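Local coordinates for hypothetical protein (Bacteroides uniformis ATCC 8492, PDB 4QRL) that is of unknown function but has a lipocalin-like fold, an eight-stranded antiparallel beta-barrel of the calycin clan whose relatives often bind small hydrophobic molecules, at residues G7-K12 against Y33-G38; W13-Y18 against E26-V31; C44-G49 against D80-W85. One frame throughout, in Å; residues are numbered along the deposited sequence. Where two conformers were deposited one is given.

Interaction 1 of 3, residues G7-K12 against Y33-G38; sequences GDLAGK and YNFQKG
L9 meets F35 just before the first barrel strand begins, its side chain laid over one face of the phenyl ring. CG stands anti to the backbone N (chi1 -170°), which carries CD1 across the ring as a CH-pi contact, 4.0 Å from the F35 centroid and offset toward the rim. I65 touches both side chains, and the ring of W13 also meets F35, while its NE1 bonds to L9 O. At A10 the chain swings in beside its partner, CA making a CA-H...O contact with F35 O. G11 forms a hydrogen-bonded antiparallel pair with F35: G11 N gives a nearly straight bond of 3.0 Å to F35 O, lying in the carbonyl plane, and F35 N returns one of 3.0 Å to G11 O, tilted 25° from the carbonyl plane of G11. With phi at 116°, any side chain on G11 would collide with the carbonyl oxygen of A10, which restricts this position to glycine. K12 faces N34 in the next, non-hydrogen-bonded pair, their CA atoms 4.3 Å apart, and K12 CA points a C-H at Y33 O from 3.4 Å. The side chains of K12 and N34 share the face of the sheet opposite to the F35 ring. Aromatic and aliphatic groups inside, polar ones outside, on an antiparallel ladder: this is the pattern of a lipocalin-like barrel wall, here in its first hairpin.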
ATOM      1  N   GLY A   7      -1.277  17.498  -2.236  1.00 49.61           N
ATOM      2  CA  GLY A   7       0.146  17.545  -1.896  1.00 47.42           C
ATOM      3  C   GLY A   7       0.978  16.461  -2.564  1.00 42.56           C
ATOM      4  O   GLY A   7       0.699  16.071  -3.707  1.00 42.45           O
ATOM      5  N   ASP A   8       2.038  15.998  -1.875  1.00 32.32           N
ATOM      6  CA  ASP A   8       2.937  14.956  -2.425  1.00 28.50           C
ATOM      7  C   ASP A   8       2.296  13.570  -2.464  1.00 28.11           C
ATOM      8  O   ASP A   8       2.674  12.762  -3.307  1.00 26.75           O
ATOM      9  CB  ASP A   8       4.226  14.861  -1.596  1.00 29.44           C
ATOM     10  CG  ASP A   8       5.208  15.999  -1.816  1.00 32.61           C
ATOM     11  OD1 ASP A   8       5.027  16.761  -2.786  1.00 33.19           O
ATOM     12  OD2 ASP A   8       6.145  16.119  -1.022  1.00 30.10           O
ATOM     13  N   LEU A   9       1.439  13.259  -1.499  1.00 24.77           N
ATOM     14  CA  LEU A   9       0.849  11.929  -1.372  1.00 24.87           C
ATOM     15  C   LEU A   9      -0.114  11.606  -2.512  1.00 27.68           C
ATOM     16  O   LEU A   9      -0.200  10.443  -2.911  1.00 25.59           O
ATOM     17  CB  LEU A   9       0.137  11.748  -0.011  1.00 25.29           C
ATOM     18  CG  LEU A   9      -0.301  10.309   0.326  1.00 28.30           C
ATOM     19  CD1 LEU A   9       0.896   9.345   0.426  1.00 25.87           C
ATOM     20  CD2 LEU A   9      -1.150  10.274   1.597  1.00 30.97           C
ATOM     21  N   ALA A  10      -0.835  12.624  -3.022  1.00 25.85           N
ATOM     22  CA  ALA A  10      -1.841  12.475  -4.070  1.00 26.63           C
ATOM     23  C   ALA A  10      -1.304  11.833  -5.341  1.00 28.97           C
ATOM     24  O   ALA A  10      -0.253  12.223  -5.848  1.00 27.77           O
ATOM     25  CB  ALA A  10      -2.461  13.821  -4.397  1.00 29.25           C
ATOM     26  N   GLY A  11      -2.048  10.858  -5.844  1.00 25.38           N
ATOM     27  CA  GLY A  11      -1.710  10.145  -7.073  1.00 24.72           C
ATOM     28  C   GLY A  11      -1.415   8.673  -6.904  1.00 25.33           C
ATOM     29  O   GLY A  11      -1.724   8.074  -5.871  1.00 22.62           O
ATOM     30  N   LYS A  12      -0.718   8.101  -7.912  1.00 23.34           N
ATOM     31  CA  LYS A  12      -0.426   6.681  -7.992  1.00 21.53           C
ATOM     32  C   LYS A  12       1.025   6.424  -7.687  1.00 23.68           C
ATOM     33  O   LYS A  12       1.900   7.194  -8.090  1.00 23.28           O
ATOM     34  CB  LYS A  12      -0.812   6.141  -9.382  1.00 24.50           C
ATOM     35  CG  LYS A  12      -0.731   4.608  -9.467  1.00 28.07           C
ATOM     36  CD  LYS A  12      -1.169   4.125 -10.856  1.00 41.90           C
ATOM     37  CE  LYS A  12      -2.570   3.586 -10.868  1.00 43.19           C
ATOM     38  NZ  LYS A  12      -3.588   4.641 -10.655  1.00 44.80           N
ATOM     39  N   TYR A  33      -0.372   1.665  -5.427  1.00 20.66           N
ATOM     40  CA  TYR A  33      -1.297   2.288  -4.449  1.00 19.37           C
ATOM     41  C   TYR A  33      -1.721   3.633  -4.975  1.00 24.14           C
ATOM     42  O   TYR A  33      -0.921   4.338  -5.576  1.00 25.45           O
ATOM     43  CB  TYR A  33      -0.644   2.489  -3.062  1.00 19.91           C
ATOM     44  CG  TYR A  33      -0.506   1.300  -2.140  1.00 22.51           C
ATOM     45  CD1 TYR A  33      -0.612  -0.004  -2.621  1.00 24.96           C
ATOM     46  CD2 TYR A  33      -0.151   1.471  -0.801  1.00 22.98           C
ATOM     47  CE1 TYR A  33      -0.469  -1.100  -1.773  1.00 27.76           C
ATOM     48  CE2 TYR A  33       0.046   0.379   0.039  1.00 23.43           C
ATOM     49  CZ  TYR A  33      -0.109  -0.902  -0.452  1.00 28.79           C
ATOM     50  OH  TYR A  33       0.044  -1.978   0.393  1.00 31.25           O
ATOM     51  N   ASN A  34      -2.964   4.025  -4.715  1.00 20.06           N
ATOM     52  CA  ASN A  34      -3.454   5.300  -5.193  1.00 20.42           C
ATOM     53  C   ASN A  34      -4.152   6.015  -4.054  1.00 23.82           C
ATOM     54  O   ASN A  34      -4.924   5.395  -3.295  1.00 23.37           O
ATOM     55  CB  ASN A  34      -4.409   5.043  -6.365  1.00 28.07           C
ATOM     56  CG  ASN A  34      -4.795   6.273  -7.101  1.00 44.29           C
ATOM     57  OD1 ASN A  34      -5.816   6.911  -6.818  1.00 36.36           O
ATOM     58  ND2 ASN A  34      -3.975   6.626  -8.063  1.00 35.49           N
ATOM     59  N   PHE A  35      -3.808   7.291  -3.879  1.00 21.87           N
ATOM     60  CA  PHE A  35      -4.359   8.147  -2.828  1.00 22.19           C
ATOM     61  C   PHE A  35      -5.056   9.335  -3.470  1.00 25.35           C
ATOM     62  O   PHE A  35      -4.411  10.114  -4.178  1.00 24.86           O
ATOM     63  CB  PHE A  35      -3.239   8.627  -1.872  1.00 23.61           C
ATOM     64  CG  PHE A  35      -2.434   7.519  -1.232  1.00 23.78           C
ATOM     65  CD1 PHE A  35      -2.840   6.943  -0.033  1.00 24.08           C
ATOM     66  CD2 PHE A  35      -1.229   7.094  -1.796  1.00 24.14           C
ATOM     67  CE1 PHE A  35      -2.094   5.909   0.555  1.00 24.16           C
ATOM     68  CE2 PHE A  35      -0.503   6.034  -1.230  1.00 25.91           C
ATOM     69  CZ  PHE A  35      -0.897   5.495  -0.024  1.00 23.67           C
ATOM     70  N   GLN A  36      -6.366   9.503  -3.221  1.00 25.02           N
ATOM     71  CA  GLN A  36      -7.037  10.671  -3.789  1.00 26.03           C
ATOM     72  C   GLN A  36      -8.056  11.245  -2.805  1.00 28.79           C
ATOM     73  O   GLN A  36      -9.161  10.715  -2.709  1.00 26.93           O
ATOM     74  CB  GLN A  36      -7.718  10.348  -5.137  1.00 29.22           C
ATOM     75  CG  GLN A  36      -6.769  10.109  -6.337  1.00 49.63           C
ATOM     76  CD  GLN A  36      -6.014  11.329  -6.842  1.00 64.56           C
ATOM     77  OE1 GLN A  36      -6.304  12.480  -6.496  1.00 58.24           O
ATOM     78  NE2 GLN A  36      -5.044  11.100  -7.719  1.00 52.43           N
ATOM     79  N   LYS A  37      -7.658  12.304  -2.069  1.00 26.22           N
ATOM     80  CA  LYS A  37      -8.477  13.051  -1.090  1.00 26.64           C
ATOM     81  C   LYS A  37      -9.279  12.091  -0.182  1.00 30.44           C
ATOM     82  O   LYS A  37     -10.515  12.165  -0.133  1.00 28.94           O
ATOM     83  CB  LYS A  37      -9.421  14.040  -1.806  1.00 29.23           C
ATOM     84  CG  LYS A  37      -8.687  14.971  -2.779  1.00 35.45           C
ATOM     85  CD  LYS A  37      -9.575  16.089  -3.320  1.00 39.91           C
ATOM     86  CE  LYS A  37      -8.771  17.152  -4.044  1.00 49.45           C
ATOM     87  NZ  LYS A  37      -7.618  17.646  -3.227  1.00 50.55           N
ATOM     88  N   GLY A  38      -8.566  11.190   0.497  1.00 26.06           N
ATOM     89  CA  GLY A  38      -9.183  10.221   1.403  1.00 25.18           C
ATOM     90  C   GLY A  38      -9.484   8.873   0.795  1.00 26.71           C
ATOM     91  O   GLY A  38      -9.535   7.879   1.519  1.00 24.56           O
TER

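Interaction 2 of 3, residues W13-Y18 against E26-V31; sequences WQLRQY and EKVDSV
V28 packs into the angle between L15 and Y18, with its CG2 methyl against the tyrosine. That methyl lies anti to the carbonyl carbon, a rotation that sets it 3.5 Å from Y18 CD2, approaching the ring obliquely. In one of the two conformers of L15, CD2 lies over the centre of the Y18 ring and 4.0 Å from V28 CG2, adding leucine to the apolar pair of valine and tyrosine. Farther along, L15 CB lies against V31 CB. On the other face Q17 and K27 are a non-hydrogen-bonded pair; Q17 CG rests 3.4 Å from E26 O, while Q17 OE1 is bonded to Q19 NE2. The ladder beneath is regular at one end, where Y18 and E26 exchange two bonds in their carbonyl planes. It distorts toward the corner at S30: V28 N reaches R16 O from 57° out of the carbonyl plane, beside a classic beta bulge of R16 and Q17 opposite I112. L15 N still bonds to V31 O at 2.9 Å, and a water lies between L15 O and V31 N, accepting from V31 N at 3.0 Å and within hydrogen-bonding distance of L15 O. Two direct bonds thus close the Y18 end, whereas at the corner a single direct bond is supplemented by water.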
ATOM      1  N   TRP A  13       1.254   5.326  -7.002  1.00 20.73           N
ATOM      2  CA  TRP A  13       2.546   4.928  -6.501  1.00 20.51           C
ATOM      3  C   TRP A  13       2.843   3.485  -6.804  1.00 23.07           C
ATOM      4  O   TRP A  13       2.036   2.604  -6.465  1.00 23.34           O
ATOM      5  CB  TRP A  13       2.538   5.117  -4.970  1.00 19.10           C
ATOM      6  CG  TRP A  13       2.451   6.532  -4.514  1.00 20.41           C
ATOM      7  CD1 TRP A  13       1.337   7.196  -4.094  1.00 23.56           C
ATOM      8  CD2 TRP A  13       3.560   7.404  -4.271  1.00 21.19           C
ATOM      9  NE1 TRP A  13       1.669   8.488  -3.724  1.00 24.36           N
ATOM     10  CE2 TRP A  13       3.035   8.640  -3.825  1.00 24.93           C
ATOM     11  CE3 TRP A  13       4.948   7.285  -4.455  1.00 22.37           C
ATOM     12  CZ2 TRP A  13       3.860   9.714  -3.479  1.00 24.20           C
ATOM     13  CZ3 TRP A  13       5.757   8.401  -4.230  1.00 23.52           C
ATOM     14  CH2 TRP A  13       5.213   9.597  -3.754  1.00 24.09           C
ATOM     15  N   GLN A  14       3.992   3.231  -7.420  1.00 19.34           N
ATOM     16  CA  GLN A  14       4.392   1.839  -7.676  1.00 19.31           C
ATOM     17  C   GLN A  14       5.143   1.324  -6.474  1.00 23.34           C
ATOM     18  O   GLN A  14       6.149   1.916  -6.107  1.00 22.64           O
ATOM     19  CB  GLN A  14       5.288   1.737  -8.920  1.00 21.34           C
ATOM     20  CG  GLN A  14       5.781   0.285  -9.141  1.00 26.23           C
ATOM     21  CD  GLN A  14       6.724   0.120 -10.293  1.00 37.34           C
ATOM     22  OE1 GLN A  14       7.513   1.004 -10.605  1.00 30.67           O
ATOM     23  NE2 GLN A  14       6.693  -1.054 -10.920  1.00 34.97           N
ATOM     24  N   LEU A  15       4.682   0.206  -5.884  1.00 19.44           N
ATOM     25  CA  LEU A  15       5.402  -0.403  -4.760  0.50 18.94           C
ATOM     26  C   LEU A  15       6.560  -1.184  -5.385  1.00 24.64           C
ATOM     27  O   LEU A  15       6.350  -2.181  -6.080  1.00 26.20           O
ATOM     28  CB  LEU A  15       4.475  -1.291  -3.899  0.50 18.16           C
ATOM     29  CG  LEU A  15       4.893  -1.525  -2.414  0.50 20.48           C
ATOM     30  CD1 LEU A  15       3.717  -2.089  -1.598  0.50 19.59           C
ATOM     31  CD2 LEU A  15       6.071  -2.487  -2.300  0.50 20.01           C
ATOM     32  N   ARG A  16       7.760  -0.657  -5.226  1.00 21.82           N
ATOM     33  CA  ARG A  16       8.972  -1.210  -5.833  1.00 22.54           C
ATOM     34  C   ARG A  16       9.603  -2.319  -5.054  1.00 26.19           C
ATOM     35  O   ARG A  16      10.277  -3.184  -5.636  1.00 26.79           O
ATOM     36  CB  ARG A  16      10.045  -0.090  -5.945  1.00 23.71           C
ATOM     37  CG  ARG A  16       9.700   1.027  -6.875  1.00 35.29           C
ATOM     38  CD  ARG A  16      10.834   2.027  -6.860  1.00 36.12           C
ATOM     39  NE  ARG A  16      12.038   1.513  -7.506  1.00 46.18           N
ATOM     40  CZ  ARG A  16      13.116   2.245  -7.762  1.00 63.04           C
ATOM     41  NH1 ARG A  16      13.150   3.531  -7.427  1.00 55.00           N
ATOM     42  NH2 ARG A  16      14.169   1.699  -8.349  1.00 46.80           N
ATOM     43  N   GLN A  17       9.572  -2.193  -3.729  1.00 23.56           N
ATOM     44  CA  GLN A  17      10.309  -3.134  -2.907  1.00 23.51           C
ATOM     45  C   GLN A  17       9.755  -3.242  -1.501  1.00 25.98           C
ATOM     46  O   GLN A  17       9.190  -2.283  -0.986  1.00 23.35           O
ATOM     47  CB  GLN A  17      11.776  -2.609  -2.812  1.00 25.65           C
ATOM     48  CG  GLN A  17      12.780  -3.560  -2.195  1.00 39.24           C
ATOM     49  CD  GLN A  17      14.098  -2.865  -1.967  1.00 40.50           C
ATOM     50  OE1 GLN A  17      14.160  -1.778  -1.411  1.00 34.41           O
ATOM     51  NE2 GLN A  17      15.172  -3.470  -2.426  1.00 38.11           N
ATOM     52  N   TYR A  18       9.920  -4.426  -0.885  1.00 23.89           N
ATOM     53  CA  TYR A  18       9.662  -4.617   0.531  1.00 24.10           C
ATOM     54  C   TYR A  18      10.984  -4.788   1.213  1.00 27.05           C
ATOM     55  O   TYR A  18      11.834  -5.529   0.715  1.00 28.16           O
ATOM     56  CB  TYR A  18       8.766  -5.822   0.852  1.00 25.28           C
ATOM     57  CG  TYR A  18       7.295  -5.634   0.587  1.00 26.24           C
ATOM     58  CD1 TYR A  18       6.525  -4.788   1.382  1.00 28.54           C
ATOM     59  CD2 TYR A  18       6.643  -6.387  -0.384  1.00 27.18           C
ATOM     60  CE1 TYR A  18       5.158  -4.643   1.168  1.00 27.77           C
ATOM     61  CE2 TYR A  18       5.281  -6.249  -0.609  1.00 28.33           C
ATOM     62  CZ  TYR A  18       4.545  -5.364   0.159  1.00 32.47           C
ATOM     63  OH  TYR A  18       3.198  -5.258  -0.050  1.00 31.67           O
ATOM     64  N   GLU A  26      12.936  -7.605  -1.151  1.00 26.92           N
ATOM     65  CA  GLU A  26      12.400  -8.213  -2.358  1.00 25.74           C
ATOM     66  C   GLU A  26      11.750  -7.192  -3.233  1.00 28.17           C
ATOM     67  O   GLU A  26      10.966  -6.376  -2.748  1.00 27.05           O
ATOM     68  CB  GLU A  26      11.395  -9.330  -2.024  1.00 26.89           C
ATOM     69  CG  GLU A  26      11.062 -10.184  -3.236  1.00 30.92           C
ATOM     70  CD  GLU A  26      10.263 -11.430  -2.927  1.00 45.78           C
ATOM     71  OE1 GLU A  26       9.380 -11.386  -2.037  1.00 30.09           O
ATOM     72  OE2 GLU A  26      10.471 -12.433  -3.643  1.00 36.74           O
ATOM     73  N   LYS A  27      12.093  -7.225  -4.533  1.00 27.10           N
ATOM     74  CA  LYS A  27      11.512  -6.348  -5.538  1.00 26.71           C
ATOM     75  C   LYS A  27      10.087  -6.813  -5.843  1.00 29.31           C
ATOM     76  O   LYS A  27       9.798  -7.999  -5.800  1.00 30.14           O
ATOM     77  CB  LYS A  27      12.379  -6.285  -6.812  1.00 31.34           C
ATOM     78  CG  LYS A  27      13.633  -5.435  -6.598  1.00 45.68           C
ATOM     79  CD  LYS A  27      14.606  -5.508  -7.781  1.00 56.82           C
ATOM     80  CE  LYS A  27      15.924  -4.846  -7.440  1.00 67.24           C
ATOM     81  NZ  LYS A  27      16.801  -4.709  -8.633  1.00 72.77           N
ATOM     82  N   VAL A  28       9.192  -5.847  -6.030  1.00 26.63           N
ATOM     83  CA  VAL A  28       7.759  -5.997  -6.295  1.00 26.19           C
ATOM     84  C   VAL A  28       7.483  -5.276  -7.595  1.00 33.26           C
ATOM     85  O   VAL A  28       7.910  -4.116  -7.756  1.00 33.44           O
ATOM     86  CB  VAL A  28       6.961  -5.358  -5.123  1.00 28.27           C
ATOM     87  CG1 VAL A  28       5.432  -5.393  -5.348  1.00 28.01           C
ATOM     88  CG2 VAL A  28       7.348  -5.968  -3.786  1.00 28.20           C
ATOM     89  N   ASP A  29       6.775  -5.896  -8.518  1.00 31.87           N
ATOM     90  CA  ASP A  29       6.532  -5.091  -9.729  1.00 35.17           C
ATOM     91  C   ASP A  29       5.074  -5.085 -10.148  1.00 41.51           C
ATOM     92  O   ASP A  29       4.744  -4.651 -11.253  1.00 46.02           O
ATOM     93  CB  ASP A  29       7.418  -5.590 -10.892  1.00 38.90           C
ATOM     94  CG  ASP A  29       7.082  -6.962 -11.463  1.00 54.60           C
ATOM     95  OD1 ASP A  29       6.417  -7.764 -10.756  1.00 54.79           O
ATOM     96  OD2 ASP A  29       7.521  -7.251 -12.603  1.00 60.06           O
ATOM     97  N   SER A  30       4.206  -5.534  -9.271  1.00 33.53           N
ATOM     98  CA  SER A  30       2.816  -5.746  -9.613  1.00 32.12           C
ATOM     99  C   SER A  30       1.823  -4.993  -8.743  1.00 30.64           C
ATOM    100  O   SER A  30       0.637  -5.245  -8.880  1.00 29.47           O
ATOM    101  CB  SER A  30       2.539  -7.240  -9.483  1.00 36.19           C
ATOM    102  OG  SER A  30       2.950  -7.711  -8.207  1.00 39.48           O
ATOM    103  N   VAL A  31       2.272  -4.128  -7.818  1.00 23.49           N
ATOM    104  CA  VAL A  31       1.345  -3.482  -6.879  1.00 20.76           C
ATOM    105  C   VAL A  31       1.455  -1.977  -6.998  1.00 24.24           C
ATOM    106  O   VAL A  31       2.564  -1.435  -7.021  1.00 24.03           O
ATOM    107  CB  VAL A  31       1.589  -3.934  -5.422  1.00 23.45           C
ATOM    108  CG1 VAL A  31       0.615  -3.250  -4.467  1.00 22.94           C
ATOM    109  CG2 VAL A  31       1.503  -5.464  -5.284  1.00 23.78           C
TER
HETATM  110  O   HOH W   1       4.821  -2.600  -8.194  1.00 28.28           O

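Interaction 3 of 3, residues C44-G49 against D80-W85; sequences CLLKDG and DTYFGW
A sulfur-aromatic and CH-pi contact joins the end of barrel strand 39-45 to the short helix 79-82, near the protein surface, where buried C44 packs against one face of the partly exposed ring of Y82. No hydrogen bond crosses between 44-49 and 80-85, and the contact is carried mainly by C44 against that ring. C44 CB stands over the ring centre, 3.6 Å from the Y82 centroid and only 8° off the ring normal. The sulfur is displaced toward the root of the side chain: SG lies 3.5 Å from Y82 CG, still over the same face. With chi1 at -58°, SG sits anti to the carbonyl carbon of C44, a rotation that runs the CB-SG bond along this face, from the ring centre toward CG. T81 CG2 covers the opposite face, offset toward the rim, so the phenol is sandwiched between a strand residue and its own helical neighbour. L46 comes at the edge, near the ring plane, with CD2 3.5 Å from Y82 OH and 4.0 Å from Y82 CE2. Past it the chain reverses in a type I turn from L46 to G49, closed by a bond from G49 N to L46 O. F83, just beyond the helix, makes a looser approach, its CE2 4.5 Å from C44 SG, and it meets F54 edge-to-face. An alanine in place of Y82 would strip the ring from C44 and is likely to leave a gap between T81 and the strand, with L46 CD2 losing its edge partner. Because dispersion and the weak attraction of sulfur and C-H for a pi face do the work, shape rather than charge probably sets how these two segments fit.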
ATOM      1  N   CYS A  44      -3.514  -4.500  -8.302  1.00 25.04           N
ATOM      2  CA  CYS A  44      -2.599  -5.619  -8.252  1.00 25.96           C
ATOM      3  C   CYS A  44      -2.689  -6.405  -9.551  1.00 28.92           C
ATOM      4  O   CYS A  44      -3.773  -6.851  -9.936  1.00 28.30           O
ATOM      5  CB  CYS A  44      -2.903  -6.483  -7.041  1.00 27.18           C
ATOM      6  SG  CYS A  44      -2.817  -5.577  -5.485  1.00 30.35           S
ATOM      7  N   LEU A  45      -1.545  -6.550 -10.226  1.00 27.19           N
ATOM      8  CA  LEU A  45      -1.423  -7.239 -11.505  1.00 28.93           C
ATOM      9  C   LEU A  45      -1.143  -8.707 -11.261  1.00 37.40           C
ATOM     10  O   LEU A  45      -0.102  -9.071 -10.710  1.00 35.77           O
ATOM     11  CB  LEU A  45      -0.333  -6.595 -12.388  1.00 29.22           C
ATOM     12  CG  LEU A  45      -0.485  -5.090 -12.659  1.00 35.03           C
ATOM     13  CD1 LEU A  45       0.735  -4.558 -13.393  1.00 36.20           C
ATOM     14  CD2 LEU A  45      -1.753  -4.789 -13.463  1.00 38.81           C
ATOM     15  N   LEU A  46      -2.108  -9.552 -11.637  1.00 35.99           N
ATOM     16  CA  LEU A  46      -1.993 -10.986 -11.430  1.00 37.15           C
ATOM     17  C   LEU A  46      -1.096 -11.619 -12.500  1.00 40.57           C
ATOM     18  O   LEU A  46      -0.998 -11.127 -13.634  1.00 36.60           O
ATOM     19  CB  LEU A  46      -3.398 -11.632 -11.431  1.00 38.32           C
ATOM     20  CG  LEU A  46      -4.440 -11.078 -10.439  1.00 43.33           C
ATOM     21  CD1 LEU A  46      -5.837 -11.601 -10.749  1.00 44.35           C
ATOM     22  CD2 LEU A  46      -4.082 -11.398  -9.003  1.00 46.19           C
ATOM     23  N   LYS A  47      -0.491 -12.772 -12.161  1.00 41.80           N
ATOM     24  CA  LYS A  47       0.341 -13.526 -13.113  1.00 42.92           C
ATOM     25  C   LYS A  47      -0.460 -13.831 -14.386  1.00 48.43           C
ATOM     26  O   LYS A  47       0.090 -13.746 -15.490  1.00 48.75           O
ATOM     27  CB  LYS A  47       0.862 -14.837 -12.473  1.00 45.95           C
ATOM     28  CG  LYS A  47       1.554 -14.629 -11.126  1.00 66.32           C
ATOM     29  CD  LYS A  47       2.292 -15.866 -10.610  1.00 78.73           C
ATOM     30  CE  LYS A  47       3.049 -15.524  -9.346  1.00 90.98           C
ATOM     31  NZ  LYS A  47       3.905 -16.642  -8.869  1.00 98.29           N
ATOM     32  N   ASP A  48      -1.790 -14.083 -14.229  1.00 46.82           N
ATOM     33  CA  ASP A  48      -2.694 -14.448 -15.324  1.00 48.66           C
ATOM     34  C   ASP A  48      -3.077 -13.274 -16.258  1.00 53.57           C
ATOM     35  O   ASP A  48      -3.952 -13.448 -17.110  1.00 54.61           O
ATOM     36  CB  ASP A  48      -3.974 -15.155 -14.789  1.00 50.75           C
ATOM     37  CG  ASP A  48      -4.852 -14.406 -13.782  1.00 53.83           C
ATOM     38  OD1 ASP A  48      -4.897 -13.148 -13.836  1.00 51.75           O
ATOM     39  OD2 ASP A  48      -5.588 -15.082 -13.014  1.00 52.01           O
ATOM     40  N   GLY A  49      -2.407 -12.124 -16.128  1.00 48.70           N
ATOM     41  CA  GLY A  49      -2.685 -10.950 -16.957  1.00 47.77           C
ATOM     42  C   GLY A  49      -3.868 -10.125 -16.474  1.00 48.41           C
ATOM     43  O   GLY A  49      -4.149  -9.058 -17.025  1.00 48.38           O
ATOM     44  N   ASP A  80      -5.276 -11.998   1.040  1.00 31.64           N
ATOM     45  CA  ASP A  80      -4.055 -12.377   1.779  1.00 30.56           C
ATOM     46  C   ASP A  80      -2.775 -12.395   0.946  1.00 34.20           C
ATOM     47  O   ASP A  80      -1.673 -12.426   1.510  1.00 33.39           O
ATOM     48  CB  ASP A  80      -4.224 -13.733   2.442  1.00 32.55           C
ATOM     49  CG  ASP A  80      -5.265 -13.780   3.535  1.00 37.10           C
ATOM     50  OD1 ASP A  80      -5.671 -12.700   4.022  1.00 36.68           O
ATOM     51  OD2 ASP A  80      -5.654 -14.894   3.927  1.00 40.30           O
ATOM     52  N   THR A  81      -2.910 -12.356  -0.381  1.00 29.62           N
ATOM     53  CA  THR A  81      -1.766 -12.310  -1.269  1.00 29.76           C
ATOM     54  C   THR A  81      -1.131 -10.927  -1.202  1.00 33.99           C
ATOM     55  O   THR A  81       0.099 -10.798  -1.238  1.00 34.24           O
ATOM     56  CB  THR A  81      -2.209 -12.654  -2.708  1.00 36.07           C
ATOM     57  OG1 THR A  81      -2.854 -13.915  -2.688  1.00 39.55           O
ATOM     58  CG2 THR A  81      -1.065 -12.682  -3.696  1.00 31.65           C
ATOM     59  N   TYR A  82      -1.975  -9.890  -1.115  1.00 30.09           N
ATOM     60  CA  TYR A  82      -1.479  -8.522  -1.223  1.00 28.81           C
ATOM     61  C   TYR A  82      -1.604  -7.695   0.029  1.00 34.50           C
ATOM     62  O   TYR A  82      -0.885  -6.697   0.146  1.00 34.57           O
ATOM     63  CB  TYR A  82      -2.192  -7.825  -2.377  1.00 29.00           C
ATOM     64  CG  TYR A  82      -1.921  -8.488  -3.713  1.00 29.27           C
ATOM     65  CD1 TYR A  82      -0.675  -8.375  -4.329  1.00 30.97           C
ATOM     66  CD2 TYR A  82      -2.897  -9.244  -4.349  1.00 30.47           C
ATOM     67  CE1 TYR A  82      -0.415  -8.987  -5.551  1.00 30.86           C
ATOM     68  CE2 TYR A  82      -2.646  -9.872  -5.566  1.00 31.50           C
ATOM     69  CZ  TYR A  82      -1.407  -9.728  -6.168  1.00 34.94           C
ATOM     70  OH  TYR A  82      -1.152 -10.338  -7.357  1.00 32.37           O
ATOM     71  N   PHE A  83      -2.509  -8.069   0.948  1.00 30.62           N
ATOM     72  CA  PHE A  83      -2.738  -7.314   2.170  1.00 30.09           C
ATOM     73  C   PHE A  83      -2.765  -8.243   3.375  1.00 35.79           C
ATOM     74  O   PHE A  83      -1.744  -8.352   4.069  1.00 35.32           O
ATOM     75  CB  PHE A  83      -4.024  -6.464   2.034  1.00 30.07           C
ATOM     76  CG  PHE A  83      -3.878  -5.380   0.988  1.00 30.17           C
ATOM     77  CD1 PHE A  83      -3.274  -4.163   1.303  1.00 32.76           C
ATOM     78  CD2 PHE A  83      -4.296  -5.591  -0.325  1.00 30.31           C
ATOM     79  CE1 PHE A  83      -3.109  -3.169   0.330  1.00 32.64           C
ATOM     80  CE2 PHE A  83      -4.093  -4.618  -1.302  1.00 32.91           C
ATOM     81  CZ  PHE A  83      -3.498  -3.416  -0.969  1.00 30.97           C
ATOM     82  N   GLY A  84      -3.898  -8.912   3.617  1.00 32.26           N
ATOM     83  CA  GLY A  84      -4.012  -9.822   4.755  1.00 33.95           C
ATOM     84  C   GLY A  84      -4.081  -9.102   6.089  1.00 37.36           C
ATOM     85  O   GLY A  84      -3.846  -9.706   7.130  1.00 37.24           O
ATOM     86  N   TRP A  85      -4.410  -7.788   6.072  1.00 33.65           N
ATOM     87  CA  TRP A  85      -4.481  -6.994   7.299  1.00 32.72           C
ATOM     88  C   TRP A  85      -5.643  -7.405   8.163  1.00 37.40           C
ATOM     89  O   TRP A  85      -6.739  -7.605   7.629  1.00 37.34           O
ATOM     90  CB  TRP A  85      -4.605  -5.492   6.992  1.00 29.57           C
ATOM     91  CG  TRP A  85      -3.521  -4.899   6.147  1.00 29.13           C
ATOM     92  CD1 TRP A  85      -2.240  -5.344   6.000  1.00 31.46           C
ATOM     93  CD2 TRP A  85      -3.613  -3.685   5.393  1.00 28.06           C
ATOM     94  NE1 TRP A  85      -1.550  -4.520   5.143  1.00 30.06           N
ATOM     95  CE2 TRP A  85      -2.358  -3.474   4.780  1.00 30.41           C
ATOM     96  CE3 TRP A  85      -4.648  -2.756   5.163  1.00 29.00           C
ATOM     97  CZ2 TRP A  85      -2.091  -2.360   3.991  1.00 28.67           C
ATOM     98  CZ3 TRP A  85      -4.377  -1.645   4.379  1.00 28.78           C
ATOM     99  CH2 TRP A  85      -3.119  -1.467   3.787  1.00 28.89           C
TER

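Interactions 1 and 2 hold the same pair, strands 11-19 and 25-36, at successive levels of one hairpin, and Y33 O to W13 N carries the ladder from one to the other. Interaction 3 instead ties strand 39-45, the next in the sheet, to a helix. The first two are partly buried, their ladders bonded backbone to backbone with apolar groups on one face; the third, a surface contact, rests on dispersion and sulfur-aromatic packing without any such bond. A probable hydrogen bond between S30 O and L45 N, with V31 CG2 against Y82 CD1, connects interactions 2 and 3. Between interactions 1 and 3, Y33 OH reaches F83 CE1.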